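Long-range contacts in acyl-CoA dehydrogenase domain protein Tcur3481 (Thermomonospora curvata, PDB 6WY9), which binds flavin adenine dinucleotide and probably acts as an acyl-CoA dehydrogenase: residues H240-Y245 with Q316-G321; A267-E272 with L309-R314. All coordinates share one frame; numbering follows the deposited sequence.

Contact 1. Residues H240-Y245 with Q316-G321. With FDA (dihydroflavine-adenine dinucleotide), chain C.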
ATOM      1  N   HIS B 240      13.843 -15.084  -7.071  1.00 37.79           N
ATOM      2  CA  HIS B 240      14.412 -15.958  -8.089  1.00 39.75           C
ATOM      3  C   HIS B 240      13.641 -17.275  -8.167  1.00 38.76           C
ATOM      4  O   HIS B 240      13.263 -17.719  -9.256  1.00 37.09           O
ATOM      5  CB  HIS B 240      15.902 -16.201  -7.822  1.00 43.63           C
ATOM      6  CG  HIS B 240      16.557 -17.067  -8.865  1.00 49.64           C
ATOM      7  ND1 HIS B 240      16.893 -16.600 -10.120  1.00 51.90           N
ATOM      8  CD2 HIS B 240      16.894 -18.377  -8.855  1.00 51.65           C
ATOM      9  CE1 HIS B 240      17.421 -17.584 -10.832  1.00 53.33           C
ATOM     10  NE2 HIS B 240      17.429 -18.674 -10.088  1.00 52.70           N
ATOM     11  N   ILE B 241      13.373 -17.899  -7.018  1.00 37.59           N
ATOM     12  CA  ILE B 241      12.676 -19.189  -7.011  1.00 39.29           C
ATOM     13  C   ILE B 241      11.277 -19.037  -7.604  1.00 36.96           C
ATOM     14  O   ILE B 241      10.796 -19.886  -8.372  1.00 37.34           O
ATOM     15  CB  ILE B 241      12.595 -19.735  -5.565  1.00 37.96           C
ATOM     16  CG1 ILE B 241      13.957 -20.255  -5.088  1.00 39.33           C
ATOM     17  CG2 ILE B 241      11.478 -20.870  -5.456  1.00 37.14           C
ATOM     18  CD1 ILE B 241      13.990 -20.285  -3.538  1.00 37.50           C
ATOM     19  N   THR B 242      10.603 -17.951  -7.228  1.00 37.23           N
ATOM     20  CA  THR B 242       9.230 -17.706  -7.651  1.00 35.78           C
ATOM     21  C   THR B 242       9.150 -17.444  -9.161  1.00 37.90           C
ATOM     22  O   THR B 242       8.263 -17.975  -9.850  1.00 35.71           O
ATOM     23  CB  THR B 242       8.686 -16.518  -6.846  1.00 35.27           C
ATOM     24  OG1 THR B 242       8.745 -16.866  -5.460  1.00 35.93           O
ATOM     25  CG2 THR B 242       7.200 -16.275  -7.227  1.00 34.27           C
ATOM     26  N   ALA B 243      10.089 -16.635  -9.686  1.00 37.76           N
ATOM     27  CA  ALA B 243      10.182 -16.393 -11.125  1.00 38.84           C
ATOM     28  C   ALA B 243      10.338 -17.705 -11.898  1.00 39.13           C
ATOM     29  O   ALA B 243       9.664 -17.930 -12.921  1.00 38.08           O
ATOM     30  CB  ALA B 243      11.359 -15.455 -11.420  1.00 39.60           C
ATOM     31  N   SER B 244      11.276 -18.566 -11.458  1.00 38.08           N
ATOM     32  CA  SER B 244      11.455 -19.860 -12.115  1.00 39.52           C
ATOM     33  C   SER B 244      10.183 -20.691 -12.055  1.00 35.66           C
ATOM     34  O   SER B 244       9.826 -21.370 -13.029  1.00 37.60           O
ATOM     35  CB  SER B 244      12.610 -20.654 -11.461  1.00 43.32           C
ATOM     36  OG  SER B 244      13.852 -19.963 -11.561  1.00 47.35           O
ATOM     37  N   TYR B 245       9.555 -20.758 -10.882  1.00 34.97           N
ATOM     38  CA  TYR B 245       8.354 -21.573 -10.736  1.00 36.57           C
ATOM     39  C   TYR B 245       7.238 -21.084 -11.678  1.00 38.42           C
ATOM     40  O   TYR B 245       6.570 -21.895 -12.337  1.00 38.96           O
ATOM     41  CB  TYR B 245       7.863 -21.553  -9.270  1.00 36.30           C
ATOM     42  CG  TYR B 245       6.613 -22.382  -9.068  1.00 36.11           C
ATOM     43  CD1 TYR B 245       6.703 -23.757  -9.022  1.00 37.49           C
ATOM     44  CD2 TYR B 245       5.351 -21.792  -8.927  1.00 35.06           C
ATOM     45  CE1 TYR B 245       5.568 -24.567  -8.857  1.00 38.74           C
ATOM     46  CE2 TYR B 245       4.187 -22.599  -8.751  1.00 34.98           C
ATOM     47  CZ  TYR B 245       4.303 -23.963  -8.728  1.00 38.05           C
ATOM     48  OH  TYR B 245       3.205 -24.779  -8.556  1.00 36.82           O
ATOM     49  N   GLN B 316       4.967 -15.966  -1.441  1.00 35.41           N
ATOM     50  CA  GLN B 316       4.047 -17.001  -0.963  1.00 35.16           C
ATOM     51  C   GLN B 316       2.779 -17.035  -1.808  1.00 36.08           C
ATOM     52  O   GLN B 316       2.353 -18.091  -2.292  1.00 35.25           O
ATOM     53  CB  GLN B 316       3.653 -16.770   0.494  1.00 33.47           C
ATOM     54  CG  GLN B 316       4.689 -17.165   1.526  1.00 35.55           C
ATOM     55  CD  GLN B 316       5.235 -18.568   1.326  1.00 36.85           C
ATOM     56  OE1 GLN B 316       6.445 -18.719   1.144  1.00 37.26           O
ATOM     57  NE2 GLN B 316       4.355 -19.609   1.409  1.00 35.63           N
ATOM     58  N   HIS B 317       2.147 -15.883  -1.970  1.00 34.72           N
ATOM     59  CA  HIS B 317       0.882 -15.851  -2.652  1.00 36.45           C
ATOM     60  C   HIS B 317       0.997 -16.412  -4.074  1.00 36.77           C
ATOM     61  O   HIS B 317       0.134 -17.194  -4.520  1.00 35.29           O
ATOM     62  CB  HIS B 317       0.342 -14.409  -2.665  1.00 35.57           C
ATOM     63  CG  HIS B 317      -0.949 -14.319  -3.415  1.00 37.13           C
ATOM     64  ND1 HIS B 317      -2.126 -14.811  -2.900  1.00 36.60           N
ATOM     65  CD2 HIS B 317      -1.227 -13.918  -4.687  1.00 37.08           C
ATOM     66  CE1 HIS B 317      -3.092 -14.676  -3.799  1.00 38.71           C
ATOM     67  NE2 HIS B 317      -2.567 -14.151  -4.897  1.00 37.49           N
ATOM     68  N   LEU B 318       2.040 -15.994  -4.814  1.00 36.18           N
ATOM     69  CA  LEU B 318       2.219 -16.385  -6.223  1.00 36.14           C
ATOM     70  C   LEU B 318       2.423 -17.896  -6.402  1.00 37.42           C
ATOM     71  O   LEU B 318       2.258 -18.412  -7.516  1.00 38.60           O
ATOM     72  CB  LEU B 318       3.419 -15.613  -6.793  1.00 33.66           C
ATOM     73  CG  LEU B 318       3.084 -14.123  -6.963  1.00 35.61           C
ATOM     74  CD1 LEU B 318       4.333 -13.267  -7.373  1.00 35.20           C
ATOM     75  CD2 LEU B 318       1.992 -14.015  -8.052  1.00 33.22           C
ATOM     76  N   HIS B 319       2.835 -18.607  -5.340  1.00 37.82           N
ATOM     77  CA  HIS B 319       2.996 -20.055  -5.424  1.00 36.87           C
ATOM     78  C   HIS B 319       1.690 -20.817  -5.234  1.00 35.59           C
ATOM     79  O   HIS B 319       1.626 -22.003  -5.596  1.00 36.28           O
ATOM     80  CB  HIS B 319       3.992 -20.565  -4.380  1.00 35.18           C
ATOM     81  CG  HIS B 319       5.402 -20.553  -4.847  1.00 36.16           C
ATOM     82  ND1 HIS B 319       6.229 -19.459  -4.667  1.00 34.06           N
ATOM     83  CD2 HIS B 319       6.125 -21.477  -5.526  1.00 35.56           C
ATOM     84  CE1 HIS B 319       7.423 -19.734  -5.167  1.00 34.57           C
ATOM     85  NE2 HIS B 319       7.383 -20.940  -5.715  1.00 35.84           N
ATOM     86  N   GLY B 320       0.682 -20.206  -4.609  1.00 34.45           N
ATOM     87  CA  GLY B 320      -0.506 -21.040  -4.369  1.00 35.40           C
ATOM     88  C   GLY B 320      -0.157 -22.146  -3.375  1.00 37.18           C
ATOM     89  O   GLY B 320       0.796 -22.033  -2.594  1.00 37.57           O
ATOM     90  N   GLY B 321      -0.912 -23.257  -3.436  1.00 36.42           N
ATOM     91  CA  GLY B 321      -0.825 -24.250  -2.370  1.00 37.00           C
ATOM     92  C   GLY B 321       0.573 -24.801  -2.145  1.00 37.15           C
ATOM     93  O   GLY B 321       0.983 -25.023  -0.997  1.00 38.15           O
TER
HETATM   94  PA  FDA C 401      -2.157 -22.068  -8.969  1.00 36.59           P
HETATM   95  O1A FDA C 401      -0.844 -22.599  -9.450  1.00 37.23           O
HETATM   96  O2A FDA C 401      -3.422 -22.293  -9.814  1.00 35.31           O
HETATM   97  O5B FDA C 401      -2.041 -20.379  -8.920  1.00 38.90           O
HETATM   98  C5B FDA C 401      -0.955 -20.052  -8.095  1.00 37.80           C
HETATM   99  C4B FDA C 401      -0.930 -18.515  -7.989  1.00 38.75           C
HETATM  100  O4B FDA C 401      -0.949 -18.013  -9.410  1.00 38.45           O
HETATM  101  C3B FDA C 401      -2.227 -17.928  -7.428  1.00 37.70           C
HETATM  102  O3B FDA C 401      -2.197 -17.802  -6.055  1.00 36.38           O
HETATM  103  C2B FDA C 401      -2.209 -16.535  -8.031  1.00 38.44           C
HETATM  104  O2B FDA C 401      -1.187 -15.642  -7.444  1.00 38.84           O
HETATM  105  C1B FDA C 401      -1.729 -16.777  -9.495  1.00 38.35           C
HETATM  106  N9A FDA C 401      -2.803 -16.893 -10.480  1.00 38.20           N
HETATM  107  C8A FDA C 401      -3.533 -18.036 -10.860  1.00 37.99           C
HETATM  108  N7A FDA C 401      -4.394 -17.784 -11.839  1.00 37.47           N
HETATM  109  C5A FDA C 401      -4.237 -16.443 -12.114  1.00 36.80           C
HETATM  110  C6A FDA C 401      -4.895 -15.606 -13.030  1.00 36.86           C
HETATM  111  N6A FDA C 401      -5.853 -16.073 -13.853  1.00 35.35           N
HETATM  112  N1A FDA C 401      -4.571 -14.298 -13.113  1.00 36.31           N
HETATM  113  C2A FDA C 401      -3.596 -13.896 -12.245  1.00 37.18           C
HETATM  114  N3A FDA C 401      -2.885 -14.572 -11.310  1.00 35.39           N
HETATM  115  C4A FDA C 401      -3.236 -15.868 -11.285  1.00 37.15           C
HETATM  116  N1  FDA C 401      -8.487 -27.795  -2.456  1.00 42.49           N
HETATM  117  C2  FDA C 401      -9.471 -28.806  -2.470  1.00 44.16           C
HETATM  118  O2  FDA C 401      -9.865 -29.284  -3.556  1.00 45.25           O
HETATM  119  N3  FDA C 401      -9.952 -29.211  -1.230  1.00 43.57           N
HETATM  120  C4  FDA C 401      -9.516 -28.691   0.011  1.00 41.87           C
HETATM  121  O4  FDA C 401      -9.985 -29.132   1.052  1.00 40.31           O
HETATM  122  C4X FDA C 401      -8.508 -27.667  -0.068  1.00 41.06           C
HETATM  123  N5  FDA C 401      -8.021 -27.104   1.112  1.00 40.82           N
HETATM  124  C5X FDA C 401      -6.779 -26.528   1.087  1.00 38.59           C
HETATM  125  C6  FDA C 401      -6.076 -26.337   2.219  1.00 38.91           C
HETATM  126  C7  FDA C 401      -4.784 -25.760   2.143  1.00 39.36           C
HETATM  127  C7M FDA C 401      -4.074 -25.582   3.358  1.00 39.63           C
HETATM  128  C8  FDA C 401      -4.241 -25.368   0.976  1.00 40.08           C
HETATM  129  C8M FDA C 401      -2.899 -24.757   0.895  1.00 40.97           C
HETATM  130  C9  FDA C 401      -4.974 -25.532  -0.188  1.00 39.73           C
HETATM  131  C9A FDA C 401      -6.231 -26.123  -0.127  1.00 39.07           C
HETATM  132  N10 FDA C 401      -6.993 -26.297  -1.294  1.00 40.09           N
HETATM  133  C10 FDA C 401      -8.008 -27.257  -1.252  1.00 42.37           C
HETATM  134  C1' FDA C 401      -6.370 -25.975  -2.610  1.00 40.26           C
HETATM  135  C2' FDA C 401      -6.733 -24.542  -3.092  1.00 41.26           C
HETATM  136  O2' FDA C 401      -8.018 -24.487  -3.491  1.00 41.20           O
HETATM  137  C3' FDA C 401      -5.698 -24.270  -4.275  1.00 40.33           C
HETATM  138  O3' FDA C 401      -4.387 -24.115  -3.770  1.00 37.90           O
HETATM  139  C4' FDA C 401      -6.128 -23.065  -5.098  1.00 41.52           C
HETATM  140  O4' FDA C 401      -7.271 -23.429  -5.793  1.00 43.24           O
HETATM  141  C5' FDA C 401      -4.935 -22.631  -5.991  1.00 42.98           C
HETATM  142  O5' FDA C 401      -4.654 -23.685  -6.865  1.00 40.99           O
HETATM  143  P   FDA C 401      -3.031 -23.878  -6.971  1.00 38.70           P
HETATM  144  O1P FDA C 401      -2.590 -24.102  -5.607  1.00 37.94           O
HETATM  145  O2P FDA C 401      -2.785 -24.931  -8.041  1.00 40.06           O
HETATM  146  O3P FDA C 401      -2.346 -22.440  -7.439  1.00 36.40           O
HETATM  147  O   HOH W   1       0.876 -23.484  -7.717  1.00 37.40           O

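Contact 2. Residues A267-E272 with L309-R314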
ATOM      1  N   ALA B 267       7.227  -7.575 -10.573  1.00 34.12           N
ATOM      2  CA  ALA B 267       7.936  -6.300 -10.767  1.00 35.65           C
ATOM      3  C   ALA B 267       8.012  -5.508  -9.471  1.00 33.76           C
ATOM      4  O   ALA B 267       8.988  -4.791  -9.228  1.00 38.18           O
ATOM      5  CB  ALA B 267       7.226  -5.436 -11.817  1.00 34.06           C
ATOM      6  N   ASP B 268       6.958  -5.545  -8.679  1.00 32.70           N
ATOM      7  CA  ASP B 268       7.004  -4.779  -7.438  1.00 34.17           C
ATOM      8  C   ASP B 268       8.060  -5.356  -6.512  1.00 33.39           C
ATOM      9  O   ASP B 268       8.770  -4.601  -5.842  1.00 32.18           O
ATOM     10  CB  ASP B 268       5.642  -4.739  -6.768  1.00 35.79           C
ATOM     11  CG  ASP B 268       4.666  -3.752  -7.462  1.00 37.83           C
ATOM     12  OD1 ASP B 268       5.066  -2.866  -8.246  1.00 37.06           O
ATOM     13  OD2 ASP B 268       3.485  -3.886  -7.182  1.00 37.24           O
ATOM     14  N   CYS B 269       8.207  -6.694  -6.496  1.00 31.81           N
ATOM     15  CA  CYS B 269       9.313  -7.313  -5.768  1.00 33.22           C
ATOM     16  C   CYS B 269      10.663  -6.816  -6.283  1.00 35.27           C
ATOM     17  O   CYS B 269      11.577  -6.517  -5.499  1.00 34.03           O
ATOM     18  CB  CYS B 269       9.272  -8.838  -5.917  1.00 35.83           C
ATOM     19  SG  CYS B 269       7.837  -9.626  -5.116  1.00 38.05           S
ATOM     20  N   TYR B 270      10.843  -6.845  -7.606  1.00 33.37           N
ATOM     21  CA  TYR B 270      12.079  -6.359  -8.221  1.00 34.12           C
ATOM     22  C   TYR B 270      12.395  -4.916  -7.795  1.00 34.56           C
ATOM     23  O   TYR B 270      13.526  -4.592  -7.419  1.00 36.53           O
ATOM     24  CB  TYR B 270      11.884  -6.469  -9.740  1.00 32.86           C
ATOM     25  CG  TYR B 270      13.075  -6.246 -10.618  1.00 37.70           C
ATOM     26  CD1 TYR B 270      13.541  -4.949 -10.858  1.00 39.13           C
ATOM     27  CD2 TYR B 270      13.666  -7.303 -11.310  1.00 40.86           C
ATOM     28  CE1 TYR B 270      14.626  -4.735 -11.712  1.00 42.01           C
ATOM     29  CE2 TYR B 270      14.735  -7.092 -12.170  1.00 44.92           C
ATOM     30  CZ  TYR B 270      15.205  -5.798 -12.362  1.00 45.06           C
ATOM     31  OH  TYR B 270      16.256  -5.543 -13.218  1.00 47.37           O
ATOM     32  N   ILE B 271      11.409  -4.022  -7.927  1.00 32.18           N
ATOM     33  CA  ILE B 271      11.588  -2.633  -7.516  1.00 36.14           C
ATOM     34  C   ILE B 271      12.013  -2.553  -6.042  1.00 35.45           C
ATOM     35  O   ILE B 271      12.977  -1.867  -5.683  1.00 35.58           O
ATOM     36  CB  ILE B 271      10.288  -1.851  -7.767  1.00 35.04           C
ATOM     37  CG1 ILE B 271      10.070  -1.575  -9.264  1.00 35.20           C
ATOM     38  CG2 ILE B 271      10.242  -0.527  -6.911  1.00 35.47           C
ATOM     39  CD1 ILE B 271       8.554  -1.251  -9.555  1.00 36.05           C
ATOM     40  N   GLU B 272      11.317  -3.287  -5.176  1.00 34.19           N
ATOM     41  CA  GLU B 272      11.602  -3.192  -3.754  1.00 35.18           C
ATOM     42  C   GLU B 272      13.008  -3.689  -3.457  1.00 34.99           C
ATOM     43  O   GLU B 272      13.700  -3.135  -2.590  1.00 35.90           O
ATOM     44  CB  GLU B 272      10.568  -3.992  -2.955  1.00 34.13           C
ATOM     45  CG  GLU B 272       9.207  -3.222  -2.848  1.00 37.20           C
ATOM     46  CD  GLU B 272       8.115  -4.099  -2.285  1.00 39.29           C
ATOM     47  OE1 GLU B 272       8.255  -5.358  -2.338  1.00 40.36           O
ATOM     48  OE2 GLU B 272       7.111  -3.536  -1.835  1.00 40.74           O
ATOM     49  N   LEU B 309       9.577  -7.764   3.742  1.00 34.81           N
ATOM     50  CA  LEU B 309       8.391  -8.497   4.150  1.00 36.65           C
ATOM     51  C   LEU B 309       7.365  -8.522   3.035  1.00 36.37           C
ATOM     52  O   LEU B 309       6.713  -9.553   2.826  1.00 34.58           O
ATOM     53  CB  LEU B 309       7.770  -7.892   5.400  1.00 36.05           C
ATOM     54  CG  LEU B 309       6.682  -8.761   6.040  1.00 37.97           C
ATOM     55  CD1 LEU B 309       7.286 -10.204   6.290  1.00 37.74           C
ATOM     56  CD2 LEU B 309       6.257  -8.089   7.318  1.00 37.08           C
ATOM     57  N   ASN B 310       7.189  -7.405   2.307  1.00 36.04           N
ATOM     58  CA  ASN B 310       6.279  -7.452   1.154  1.00 34.10           C
ATOM     59  C   ASN B 310       6.720  -8.523   0.158  1.00 35.22           C
ATOM     60  O   ASN B 310       5.889  -9.278  -0.348  1.00 35.17           O
ATOM     61  CB  ASN B 310       6.207  -6.123   0.405  1.00 33.38           C
ATOM     62  CG  ASN B 310       5.516  -5.031   1.173  1.00 34.93           C
ATOM     63  OD1 ASN B 310       4.765  -5.260   2.154  1.00 32.23           O
ATOM     64  ND2 ASN B 310       5.708  -3.819   0.673  1.00 34.94           N
ATOM     65  N   VAL B 311       8.010  -8.558  -0.185  1.00 34.98           N
ATOM     66  CA  VAL B 311       8.465  -9.534  -1.180  1.00 34.45           C
ATOM     67  C   VAL B 311       8.067 -10.947  -0.761  1.00 35.78           C
ATOM     68  O   VAL B 311       7.474 -11.690  -1.548  1.00 34.05           O
ATOM     69  CB  VAL B 311       9.984  -9.438  -1.425  1.00 35.29           C
ATOM     70  CG1 VAL B 311      10.469 -10.683  -2.341  1.00 33.00           C
ATOM     71  CG2 VAL B 311      10.385  -8.052  -2.056  1.00 34.10           C
ATOM     72  N   VAL B 312       8.415 -11.358   0.471  1.00 35.39           N
ATOM     73  CA  VAL B 312       8.153 -12.774   0.824  1.00 35.18           C
ATOM     74  C   VAL B 312       6.658 -13.066   0.988  1.00 35.13           C
ATOM     75  O   VAL B 312       6.253 -14.212   0.825  1.00 34.77           O
ATOM     76  CB  VAL B 312       8.929 -13.235   2.083  1.00 35.44           C
ATOM     77  CG1 VAL B 312      10.501 -13.168   1.819  1.00 35.36           C
ATOM     78  CG2 VAL B 312       8.523 -12.460   3.390  1.00 34.16           C
ATOM     79  N   HIS B 313       5.809 -12.073   1.316  1.00 33.58           N
ATOM     80  CA  HIS B 313       4.365 -12.309   1.206  1.00 33.60           C
ATOM     81  C   HIS B 313       3.933 -12.493  -0.251  1.00 34.92           C
ATOM     82  O   HIS B 313       3.064 -13.337  -0.557  1.00 34.02           O
ATOM     83  CB  HIS B 313       3.580 -11.140   1.838  1.00 35.39           C
ATOM     84  CG  HIS B 313       3.352 -11.313   3.315  1.00 36.72           C
ATOM     85  ND1 HIS B 313       2.307 -12.075   3.821  1.00 37.35           N
ATOM     86  CD2 HIS B 313       4.072 -10.900   4.386  1.00 36.19           C
ATOM     87  CE1 HIS B 313       2.350 -12.047   5.146  1.00 38.43           C
ATOM     88  NE2 HIS B 313       3.395 -11.326   5.517  1.00 36.10           N
ATOM     89  N   ARG B 314       4.472 -11.674  -1.166  1.00 32.81           N
ATOM     90  CA  ARG B 314       4.059 -11.853  -2.562  1.00 34.34           C
ATOM     91  C   ARG B 314       4.536 -13.208  -3.083  1.00 35.26           C
ATOM     92  O   ARG B 314       3.802 -13.881  -3.810  1.00 34.31           O
ATOM     93  CB  ARG B 314       4.591 -10.716  -3.463  1.00 32.74           C
ATOM     94  CG  ARG B 314       3.999  -9.324  -3.152  1.00 33.63           C
ATOM     95  CD  ARG B 314       4.140  -8.339  -4.341  1.00 35.09           C
ATOM     96  NE  ARG B 314       4.022  -6.954  -3.875  1.00 35.01           N
ATOM     97  CZ  ARG B 314       5.036  -6.277  -3.372  1.00 35.46           C
ATOM     98  NH1 ARG B 314       6.222  -6.892  -3.291  1.00 35.15           N
ATOM     99  NH2 ARG B 314       4.887  -5.009  -2.970  1.00 34.67           N
TER

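Contact 1. Residues H240-Y245 with Q316-G321
The rings of Tyr245 and His319 form an offset stack. Their centroids are 4.7 Å apart and their planes are tilted by 28°. CD2 of His319 lies over one face of the tyrosine ring, toward its rim, and comes within 3.5 Å of Tyr245 CD2. The phenol reaches this place because CG stands anti to the backbone N of Tyr245 (chi1 180°). Thr242 OG1 sits at the imidazole edge, near the ring plane, 3.2 Å from His319 CE1. The hydroxyl's hydrogen bond goes instead to Ala238 O. Ile241 adds only its CG2 methyl near His319 NE2. The Thr242 CG2 methyl is turned to Leu318 and packs on its CB at 3.9 Å, the two side chains crossing at about a right angle. Both imidazole nitrogens are satisfied nearby: ND1 by the carbonyl of Thr315, NE2 by the hydroxyl of Tyr328. These two bonds should fix the rotation of the ring against the phenol.

The polar end of the contact faces the dinucleotide. One water lies at the edge of the Tyr245 ring, in its plane. It is 2.8 Å from Tyr245 OH and also lies within bonding distance of His319 O and the phosphate oxygen O1A of the cofactor. Gly320 leaves the helical backbone angles with a positive phi (66°). A side chain on it would run into the cofactor's O3P. Next, Gly321 N donates to O1P at 2.9 Å, and the ribose hydroxyl O3B donates to His317 O at 2.9 Å. Arg249 of a neighbouring subunit also binds the cofactor. Backbone groups at and after the last turn thus help to hold the pyrophosphate and ribose, as part of the FAD site in the C-terminal helical domain of the acyl-CoA dehydrogenase fold.

Contact 2. Residues A267-E272 with L309-R314
Arg314 reaches across to helix 260-288 and passes Cys269 and Asp268 before it meets Glu272. Its CB lies 3.8 Å from Cys269 SG. CG stands anti to the carbonyl carbon (chi1 -66°), and the chain then runs extended to NE, which carries the charge out to Glu272. CD stays beside the same sulfur. NE passes near Asp268 CB, which sits over the centre of one guanidinium face, 3.8 Å from CZ of Arg314. The Asp268 carboxylate is close enough for charge attraction but no N-H points at it. Its OD1 forms a salt bridge with a basic side chain of another chain.

At the tip, NH1 and NH2 grip Glu272 end-on, one oxygen each. NH1 donates to OE1 at 2.7 Å and NH2 to OE2 at 2.9 Å, both nearly straight. The oxygens lie in the guanidinium plane, yet the carboxylate is turned 44° against it and is met from above its own plane. From the opposite face of the carboxylate, Asn310 ND2 donates to OE2 at 2.9 Å. NH1 also makes a weak bond to Cys269 SG. Beside the ion pair, Val311 CG1 packs on Cys269 SG at 4.0 Å, and Val311 CG2 lies 3.4 Å from Glu272 OE1. With alanine in place of Glu272, the Arg314 guanidinium would probably lose its main counter-charge and be free to swing, and the Asn310 amide would lose this acceptor.

The two helices run nearly antiparallel, their segment axes 9.4 Å apart. Three hydrogen bonds from Arg314 and Asn310 converge on one carboxylate, so Glu272 is likely to stay ionised. OE2 also bonds a glycerol, probably from the crystallisation liquor. The contact joins helices 260-288 and 295-319 by charge as well as by the small apolar layer of Cys269 and Val311.

Both contacts use helix 295-319, and their segments on it lie close in sequence. Contact 1 takes the C-terminal end and pairs it with helix 215-248. Contact 2 takes the turns before it and pairs them with helix 260-288. Their centres are 12 Å apart, and contact 2 is nested inside the loop that contact 1 closes. Contact 1 is the more buried. It has no direct hydrogen bond between its segments and relies on ring stacking, methyl packing and a water that reaches the cofactor. Contact 2 is only partly buried and relies on a salt bridge and a hydrogen bond from an asparagine amide. In these two contacts the helix pairs mainly by charge in one and by ring packing beside the cofactor in the other.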